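Local coordinates for substrate-binding protein (Synechococcus sp., PDB 6WPN), which probably binds an oligosaccharide or related sugar in the periplasm and hands it on for transport into the cell, at residues H56-V61 with E313-L317; D86-P92 with L299-P305; T105-L111 with A132-I137. All blocks are in the same frame, centred on the assembly; numbering follows the deposited sequence.

Interaction 1 of 3, residues H56-V61 with E313-L317; sequences HPEALV and EAVEL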
# COMPACT_ATOMS: atom_id res chain seq x y z
N HIS A 56 -5.63 -29.05 -11.91
CA HIS A 56 -5.03 -28.84 -13.23
C HIS A 56 -3.64 -29.47 -13.26
O HIS A 56 -2.63 -28.77 -13.20
CB HIS A 56 -4.99 -27.36 -13.58
CG HIS A 56 -6.33 -26.69 -13.48
ND1 HIS A 56 -6.92 -26.38 -12.27
CD2 HIS A 56 -7.20 -26.28 -14.43
CE1 HIS A 56 -8.09 -25.81 -12.48
NE2 HIS A 56 -8.28 -25.74 -13.79
N PRO A 57 -3.56 -30.80 -13.37
CA PRO A 57 -2.25 -31.45 -13.52
C PRO A 57 -1.52 -31.07 -14.80
O PRO A 57 -0.30 -31.23 -14.87
CB PRO A 57 -2.58 -32.95 -13.48
CG PRO A 57 -4.01 -33.02 -13.94
CD PRO A 57 -4.66 -31.79 -13.37
N GLU A 58 -2.24 -30.57 -15.81
CA GLU A 58 -1.63 -30.19 -17.07
C GLU A 58 -0.91 -28.85 -17.02
O GLU A 58 -0.27 -28.47 -18.00
CB GLU A 58 -2.69 -30.15 -18.18
CG GLU A 58 -3.49 -28.85 -18.22
CD GLU A 58 -4.51 -28.73 -17.10
OE1 GLU A 58 -4.77 -29.74 -16.41
OE2 GLU A 58 -5.06 -27.63 -16.90
N ALA A 59 -1.02 -28.11 -15.90
CA ALA A 59 -0.40 -26.80 -15.77
C ALA A 59 -0.00 -26.62 -14.30
O ALA A 59 -0.56 -25.80 -13.57
CB ALA A 59 -1.34 -25.68 -16.24
N LEU A 60 0.99 -27.40 -13.88
CA LEU A 60 1.49 -27.30 -12.52
C LEU A 60 2.15 -25.95 -12.30
O LEU A 60 2.78 -25.40 -13.20
CB LEU A 60 2.49 -28.43 -12.24
CG LEU A 60 1.93 -29.84 -12.45
CD1 LEU A 60 3.03 -30.88 -12.34
CD2 LEU A 60 0.81 -30.13 -11.46
N VAL A 61 1.99 -25.41 -11.10
CA VAL A 61 2.48 -24.07 -10.77
C VAL A 61 3.81 -24.17 -10.05
O VAL A 61 3.94 -24.95 -9.09
CB VAL A 61 1.45 -23.29 -9.93
CG1 VAL A 61 2.06 -22.02 -9.38
CG2 VAL A 61 0.23 -22.97 -10.78
N GLU A 313 -4.57 -20.67 -19.68
CA GLU A 313 -4.35 -21.31 -18.38
C GLU A 313 -3.96 -20.27 -17.33
O GLU A 313 -4.32 -20.41 -16.16
CB GLU A 313 -3.26 -22.38 -18.50
CG GLU A 313 -3.69 -23.65 -19.22
CD GLU A 313 -4.51 -24.59 -18.34
OE1 GLU A 313 -4.99 -25.61 -18.88
OE2 GLU A 313 -4.66 -24.32 -17.13
N ALA A 314 -3.22 -19.24 -17.73
CA ALA A 314 -2.84 -18.19 -16.80
C ALA A 314 -4.06 -17.45 -16.28
O ALA A 314 -4.14 -17.12 -15.09
CB ALA A 314 -1.86 -17.22 -17.46
N VAL A 315 -5.02 -17.17 -17.16
CA VAL A 315 -6.25 -16.52 -16.73
C VAL A 315 -7.02 -17.43 -15.78
O VAL A 315 -7.59 -16.97 -14.78
CB VAL A 315 -7.10 -16.12 -17.95
CG1 VAL A 315 -8.49 -15.65 -17.51
CG2 VAL A 315 -6.39 -15.03 -18.74
N GLU A 316 -7.05 -18.74 -16.06
CA GLU A 316 -7.72 -19.67 -15.16
C GLU A 316 -7.07 -19.68 -13.78
O GLU A 316 -7.77 -19.73 -12.76
CB GLU A 316 -7.73 -21.07 -15.76
CG GLU A 316 -8.54 -21.21 -17.04
CD GLU A 316 -9.17 -22.59 -17.19
OE1 GLU A 316 -10.39 -22.71 -16.93
OE2 GLU A 316 -8.44 -23.55 -17.53
N LEU A 317 -5.74 -19.62 -13.73
CA LEU A 317 -5.06 -19.59 -12.44
C LEU A 317 -5.35 -18.31 -11.69
O LEU A 317 -5.64 -18.34 -10.49
CB LEU A 317 -3.55 -19.77 -12.64
CG LEU A 317 -2.67 -19.58 -11.40
CD1 LEU A 317 -3.03 -20.59 -10.31
CD2 LEU A 317 -1.20 -19.69 -11.76
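Ala59 and Val61 run alongside one turn of a helix, their CA atoms 7.2 Å from Glu313 CA and 8.9 Å from Leu317 CA respectively, so side chains alone bridge the gap. The apolar end is simple: Val61 CG2, set anti to its carbonyl carbon, meets Leu317 CD2 at 3.7 Å. Leu317 has chi1 172°, which swings its branched end across to the valine; a valine at the start of a strand and a leucine on the inner side of a helix both suit this buried spot. Segment 56-61 joins helix 42-55 to strand 61-66, whose parallel neighbour is strand 30-35; the segment is thus the return of a beta-alpha-beta crossover. Helix 311-321 packs beside this unit, and Leu317 also rests on Trp52 of helix 42-55, the residue whose ring stacks on His56. The small methyl of Ala59 lies against the carboxylate of Glu313, with Ala59 CB 3.7 Å from Glu313 OE2.

Toward solvent the contact becomes polar and acidic. Glu58 carries CG between its backbone N and carbonyl carbon (chi1 82°) and bends again at chi2, bringing Glu58 OE2 to 2.8 Å from Glu313 OE1, with the two carboxylate planes 52° apart. Both atoms are acceptors, so two full charges here would repel; such closeness would probably raise the proton affinity of one of the pair. His56 lies next to this acidic group. Its ring meets Glu58 OE2 at its edge, in plane, while Glu313 OE2 approaches His56 CD2 obliquely at 4.2 Å, the carboxylate being nearly perpendicular to the ring. Glu316 OE2 lies 4.3 Å from His56 NE2, and a positive charge on the imidazole, if present, would partly offset the three glutamates.

Interaction 2 of 3, residues D86-P92 with L299-P305; sequences DVVNLNP and LMTLAVP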
# COMPACT_ATOMS: atom_id res chain seq x y z
N ASP A 86 3.78 -16.51 -16.21
CA ASP A 86 2.42 -16.54 -16.74
C ASP A 86 1.46 -15.65 -15.95
O ASP A 86 0.60 -15.00 -16.56
CB ASP A 86 1.92 -17.98 -16.77
CG ASP A 86 2.80 -18.87 -17.64
OD1 ASP A 86 3.52 -19.73 -17.09
OD2 ASP A 86 2.79 -18.70 -18.88
N VAL A 87 1.59 -15.60 -14.63
CA VAL A 87 0.80 -14.70 -13.79
C VAL A 87 1.76 -13.91 -12.91
O VAL A 87 2.60 -14.50 -12.22
CB VAL A 87 -0.22 -15.46 -12.91
CG1 VAL A 87 -0.99 -14.48 -12.06
CG2 VAL A 87 -1.17 -16.27 -13.77
N VAL A 88 1.63 -12.59 -12.93
CA VAL A 88 2.50 -11.71 -12.17
C VAL A 88 1.65 -10.87 -11.24
O VAL A 88 0.60 -10.35 -11.63
CB VAL A 88 3.35 -10.81 -13.08
CG1 VAL A 88 4.35 -10.02 -12.26
CG2 VAL A 88 4.08 -11.65 -14.10
N ASN A 89 2.11 -10.73 -10.00
CA ASN A 89 1.43 -9.94 -8.98
C ASN A 89 1.90 -8.49 -9.07
O ASN A 89 3.10 -8.21 -8.94
CB ASN A 89 1.71 -10.52 -7.60
CG ASN A 89 1.09 -9.72 -6.49
OD1 ASN A 89 1.65 -9.62 -5.41
ND2 ASN A 89 -0.08 -9.15 -6.75
N LEU A 90 0.97 -7.57 -9.30
CA LEU A 90 1.30 -6.17 -9.52
C LEU A 90 0.43 -5.29 -8.63
O LEU A 90 -0.51 -5.75 -7.98
CB LEU A 90 1.10 -5.76 -10.98
CG LEU A 90 1.90 -6.51 -12.06
CD1 LEU A 90 1.64 -5.87 -13.41
CD2 LEU A 90 3.37 -6.52 -11.74
N ASN A 91 0.77 -4.01 -8.61
CA ASN A 91 -0.02 -2.95 -8.00
C ASN A 91 -0.29 -1.88 -9.06
O ASN A 91 0.39 -1.84 -10.09
CB ASN A 91 0.70 -2.32 -6.79
CG ASN A 91 1.92 -1.52 -7.18
OD1 ASN A 91 2.57 -1.80 -8.18
ND2 ASN A 91 2.24 -0.52 -6.37
N PRO A 92 -1.31 -1.04 -8.87
CA PRO A 92 -1.72 -0.10 -9.92
C PRO A 92 -0.57 0.72 -10.48
O PRO A 92 -0.48 0.88 -11.71
CB PRO A 92 -2.78 0.79 -9.23
CG PRO A 92 -2.83 0.32 -7.78
CD PRO A 92 -2.28 -1.06 -7.76
N LEU A 299 -4.02 -1.68 -3.52
CA LEU A 299 -4.61 -2.70 -4.37
C LEU A 299 -3.54 -3.65 -4.89
O LEU A 299 -2.51 -3.22 -5.42
CB LEU A 299 -5.36 -2.05 -5.54
CG LEU A 299 -5.83 -2.97 -6.67
CD1 LEU A 299 -6.61 -4.15 -6.14
CD2 LEU A 299 -6.66 -2.18 -7.68
N MSE A 300 -3.79 -4.95 -4.74
CA MSE A 300 -2.93 -5.98 -5.30
C MSE A 300 -3.66 -6.72 -6.42
O MSE A 300 -4.80 -7.15 -6.24
CB MSE A 300 -2.49 -6.97 -4.22
CG MSE A 300 -1.78 -6.31 -3.06
SE MSE A 300 -0.23 -5.29 -3.65
CE MSE A 300 0.85 -6.74 -4.37
N THR A 301 -3.01 -6.85 -7.58
CA THR A 301 -3.64 -7.45 -8.75
C THR A 301 -2.76 -8.56 -9.31
O THR A 301 -1.61 -8.75 -8.90
CB THR A 301 -3.91 -6.42 -9.85
OG1 THR A 301 -2.66 -5.86 -10.29
CG2 THR A 301 -4.80 -5.31 -9.33
N LEU A 302 -3.33 -9.31 -10.24
CA LEU A 302 -2.63 -10.37 -10.95
C LEU A 302 -2.75 -10.11 -12.44
O LEU A 302 -3.85 -9.87 -12.94
CB LEU A 302 -3.20 -11.74 -10.59
CG LEU A 302 -3.01 -12.15 -9.14
CD1 LEU A 302 -3.58 -13.54 -8.90
CD2 LEU A 302 -1.54 -12.08 -8.73
N ALA A 303 -1.62 -10.13 -13.15
CA ALA A 303 -1.59 -9.82 -14.58
C ALA A 303 -0.93 -10.95 -15.35
O ALA A 303 -0.18 -11.76 -14.80
CB ALA A 303 -0.86 -8.50 -14.84
N VAL A 304 -1.23 -11.00 -16.65
CA VAL A 304 -0.69 -12.02 -17.55
C VAL A 304 0.19 -11.37 -18.61
O VAL A 304 -0.33 -10.68 -19.50
CB VAL A 304 -1.83 -12.83 -18.20
CG1 VAL A 304 -1.25 -13.92 -19.10
CG2 VAL A 304 -2.74 -13.42 -17.14
N PRO A 305 1.50 -11.56 -18.56
CA PRO A 305 2.38 -10.96 -19.57
C PRO A 305 2.02 -11.40 -20.97
O PRO A 305 1.59 -12.53 -21.20
CB PRO A 305 3.77 -11.46 -19.16
CG PRO A 305 3.65 -11.70 -17.68
CD PRO A 305 2.26 -12.24 -17.50
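Two strands of the central sheet, 87-90 and 299-303, meet antiparallel, Val88 pairing with Ala303, Asn89 with Leu302 and Leu90 with Thr301; their axes approach to 4.5 Å at 156°. Val88 and Ala303 form a hydrogen-bonded pair, with Val88 N to Ala303 O and Ala303 N to Val88 O both 2.7 Å. Thr301 N then reaches Leu90 O at 2.8 Å, and the threonine hydroxyl adds a weak bond to that same oxygen.

The unusual acceptor is Thr301 O. Leu90 N comes to it from above the carbonyl plane, and Asn89 ND2 from the opposite face at 2.7 Å, the oxygen lying nearly in the asparagine amide plane. Asn89 chi1 is 178°, which extends the amide over the neighbouring strand, where the selenomethionine methyl Met300 CE rests 3.2 Å from Asn89 OD1. That oxygen also takes a weak bond from Leu35 N of strand 30-35. A leucine in place of Asn89 would probably leave Thr301 O with one donor fewer and Leu35 N without this acceptor.

With strands 61-66, 30-35, 87-90, 295-303 and 137-149 side by side in that order, the sheet has the type II topology of periplasmic binding proteins, in which the antiparallel strand arrives from the other lobe. Val88, Leu90, Thr301 and Ala303 share one face. Leu90 CD1 lies 3.9 Å from Ala303 CB, the short alanine admitting the longer leucine, and Val88 CG2 touches Pro305 CG at 3.6 Å. On the other face Val87 CG1 packs on Leu302 CB, under helix 311-321. Beyond the strand, Asn91 OD1 N-caps helix 92-99 through Phe94 N, and Pro92, suited to a helix's first turn, lays its CD 3.2 Å from Leu299 O.

Interaction 3 of 3, residues T105-L111 with A132-I137; sequences TDLTALL and AGQIAI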
# COMPACT_ATOMS: atom_id res chain seq x y z
N THR A 105 -1.30 -8.80 -21.18
CA THR A 105 -2.36 -9.31 -22.03
C THR A 105 -3.67 -8.61 -21.70
O THR A 105 -4.01 -8.42 -20.53
CB THR A 105 -2.53 -10.82 -21.84
OG1 THR A 105 -1.30 -11.48 -22.14
CG2 THR A 105 -3.63 -11.36 -22.74
N ASP A 106 -4.40 -8.21 -22.74
CA ASP A 106 -5.77 -7.76 -22.55
C ASP A 106 -6.62 -8.98 -22.22
O ASP A 106 -6.90 -9.81 -23.09
CB ASP A 106 -6.29 -7.04 -23.79
CG ASP A 106 -7.59 -6.30 -23.53
OD1 ASP A 106 -8.18 -6.46 -22.45
OD2 ASP A 106 -8.01 -5.53 -24.42
N LEU A 107 -7.02 -9.10 -20.95
CA LEU A 107 -7.72 -10.29 -20.49
C LEU A 107 -9.16 -10.35 -20.96
O LEU A 107 -9.76 -11.43 -20.94
CB LEU A 107 -7.65 -10.35 -18.96
CG LEU A 107 -6.25 -10.20 -18.35
CD1 LEU A 107 -6.32 -10.16 -16.84
CD2 LEU A 107 -5.34 -11.32 -18.82
N THR A 108 -9.73 -9.22 -21.38
CA THR A 108 -11.13 -9.19 -21.81
C THR A 108 -11.43 -10.26 -22.85
O THR A 108 -12.52 -10.84 -22.86
CB THR A 108 -11.48 -7.80 -22.35
OG1 THR A 108 -11.12 -6.80 -21.39
CG2 THR A 108 -12.96 -7.70 -22.65
N ALA A 109 -10.46 -10.56 -23.72
CA ALA A 109 -10.68 -11.58 -24.74
C ALA A 109 -10.78 -12.97 -24.12
O ALA A 109 -11.54 -13.81 -24.61
CB ALA A 109 -9.56 -11.53 -25.78
N LEU A 110 -10.02 -13.23 -23.06
CA LEU A 110 -9.99 -14.56 -22.45
C LEU A 110 -10.88 -14.69 -21.22
O LEU A 110 -11.15 -15.82 -20.80
CB LEU A 110 -8.55 -14.93 -22.06
CG LEU A 110 -7.56 -15.15 -23.20
CD1 LEU A 110 -6.20 -15.48 -22.63
CD2 LEU A 110 -8.04 -16.26 -24.13
N LEU A 111 -11.34 -13.58 -20.65
CA LEU A 111 -12.13 -13.65 -19.44
C LEU A 111 -13.51 -14.25 -19.74
O LEU A 111 -14.11 -13.93 -20.77
CB LEU A 111 -12.29 -12.27 -18.81
CG LEU A 111 -11.07 -11.67 -18.11
CD1 LEU A 111 -11.33 -10.21 -17.74
CD2 LEU A 111 -10.70 -12.48 -16.88
N ALA A 132 -5.23 0.61 -21.46
CA ALA A 132 -4.71 -0.45 -22.32
C ALA A 132 -5.64 -1.65 -22.30
O ALA A 132 -5.25 -2.74 -22.75
CB ALA A 132 -3.30 -0.86 -21.88
N GLY A 133 -6.86 -1.47 -21.81
CA GLY A 133 -7.83 -2.54 -21.63
C GLY A 133 -7.76 -3.11 -20.22
O GLY A 133 -7.22 -2.50 -19.29
N GLN A 134 -8.34 -4.30 -20.07
CA GLN A 134 -8.33 -4.98 -18.77
C GLN A 134 -7.02 -5.75 -18.65
O GLN A 134 -6.90 -6.87 -19.16
CB GLN A 134 -9.54 -5.89 -18.63
CG GLN A 134 -9.71 -6.44 -17.22
CD GLN A 134 -10.34 -5.43 -16.27
OE1 GLN A 134 -10.89 -4.42 -16.70
NE2 GLN A 134 -10.23 -5.70 -14.98
N ILE A 135 -6.05 -5.16 -17.97
CA ILE A 135 -4.70 -5.72 -17.89
C ILE A 135 -4.46 -6.53 -16.62
O ILE A 135 -3.40 -7.16 -16.50
CB ILE A 135 -3.64 -4.60 -17.96
CG1 ILE A 135 -3.86 -3.63 -16.80
CG2 ILE A 135 -3.71 -3.89 -19.30
CD1 ILE A 135 -2.71 -2.71 -16.53
N ALA A 136 -5.40 -6.53 -15.68
CA ALA A 136 -5.15 -7.23 -14.43
C ALA A 136 -6.46 -7.63 -13.78
O ALA A 136 -7.51 -7.02 -14.01
CB ALA A 136 -4.33 -6.37 -13.46
N ILE A 137 -6.39 -8.67 -12.97
CA ILE A 137 -7.51 -9.14 -12.16
C ILE A 137 -7.25 -8.72 -10.72
O ILE A 137 -6.14 -8.95 -10.21
CB ILE A 137 -7.68 -10.67 -12.26
CG1 ILE A 137 -8.12 -11.06 -13.67
CG2 ILE A 137 -8.68 -11.18 -11.23
CD1 ILE A 137 -8.01 -12.54 -13.95
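With CG anti to the backbone N (chi1 -168°), the carboxylate of Asp106 lies on the carbonyl side of its residue, between Thr108 and Gln134, while Thr108 chi1 of -53° puts OG1 beside it. Asp106 OD1 therefore collects two donors from opposite faces of the carboxylate: Thr108 OG1 at 3.1 Å on the syn side, and Gln134 N at 3.2 Å from above the plane, a bent bond of 136°. A weak bond from Thr108 N to the same oxygen makes an Asx turn, for which aspartate is well fitted. In return Leu107 N gives Gln134 O a straight bond of 2.9 Å. Gly133 sits against the carboxylate, where a CB would collide with Asp106 OD2. The aliphatic part of Gln134 runs between Thr108 OG1, 3.3 Å from Gln134 CB, and Leu111 CD1, while its side-chain NE2 donates to Trp124 O. The Leu107 and Ile137 side chains cross at about a right angle, with Leu107 CD1 3.8 Å from Ile137 CG1, and Leu111 slides past Ile137 the opposite way. These leucines and the isoleucine form an apolar layer against helix 311-321, touching Val315 and Ala318, whereas Ile135 packs on Ala95 and Ala99 of helix 92-99 as the chain enters strand 137-149.

Overall arrangement
Helix 311-321 ties the three contacts together. In interaction 1 it faces the 56-61 loop; its Ala314 and Leu317 lie on Val87 of interaction 2, with Ala314 CB 3.7 Å from Val304 CG1, and its Val315 fits between Leu107 and Leu111 of interaction 3. Interactions 2 and 3, centres about 11 Å apart, are joined by backbone: Val304 O lies 2.7 Å from Thr105 N, and Leu302 O 2.8 Å from Ile137 N. Interaction 1 is peripheral, its centre about 16 and 17 Å from those of interactions 2 and 3. In this fold sugars usually bind in the cleft between lobes, toward which the Asn91 end of interaction 2 probably leads.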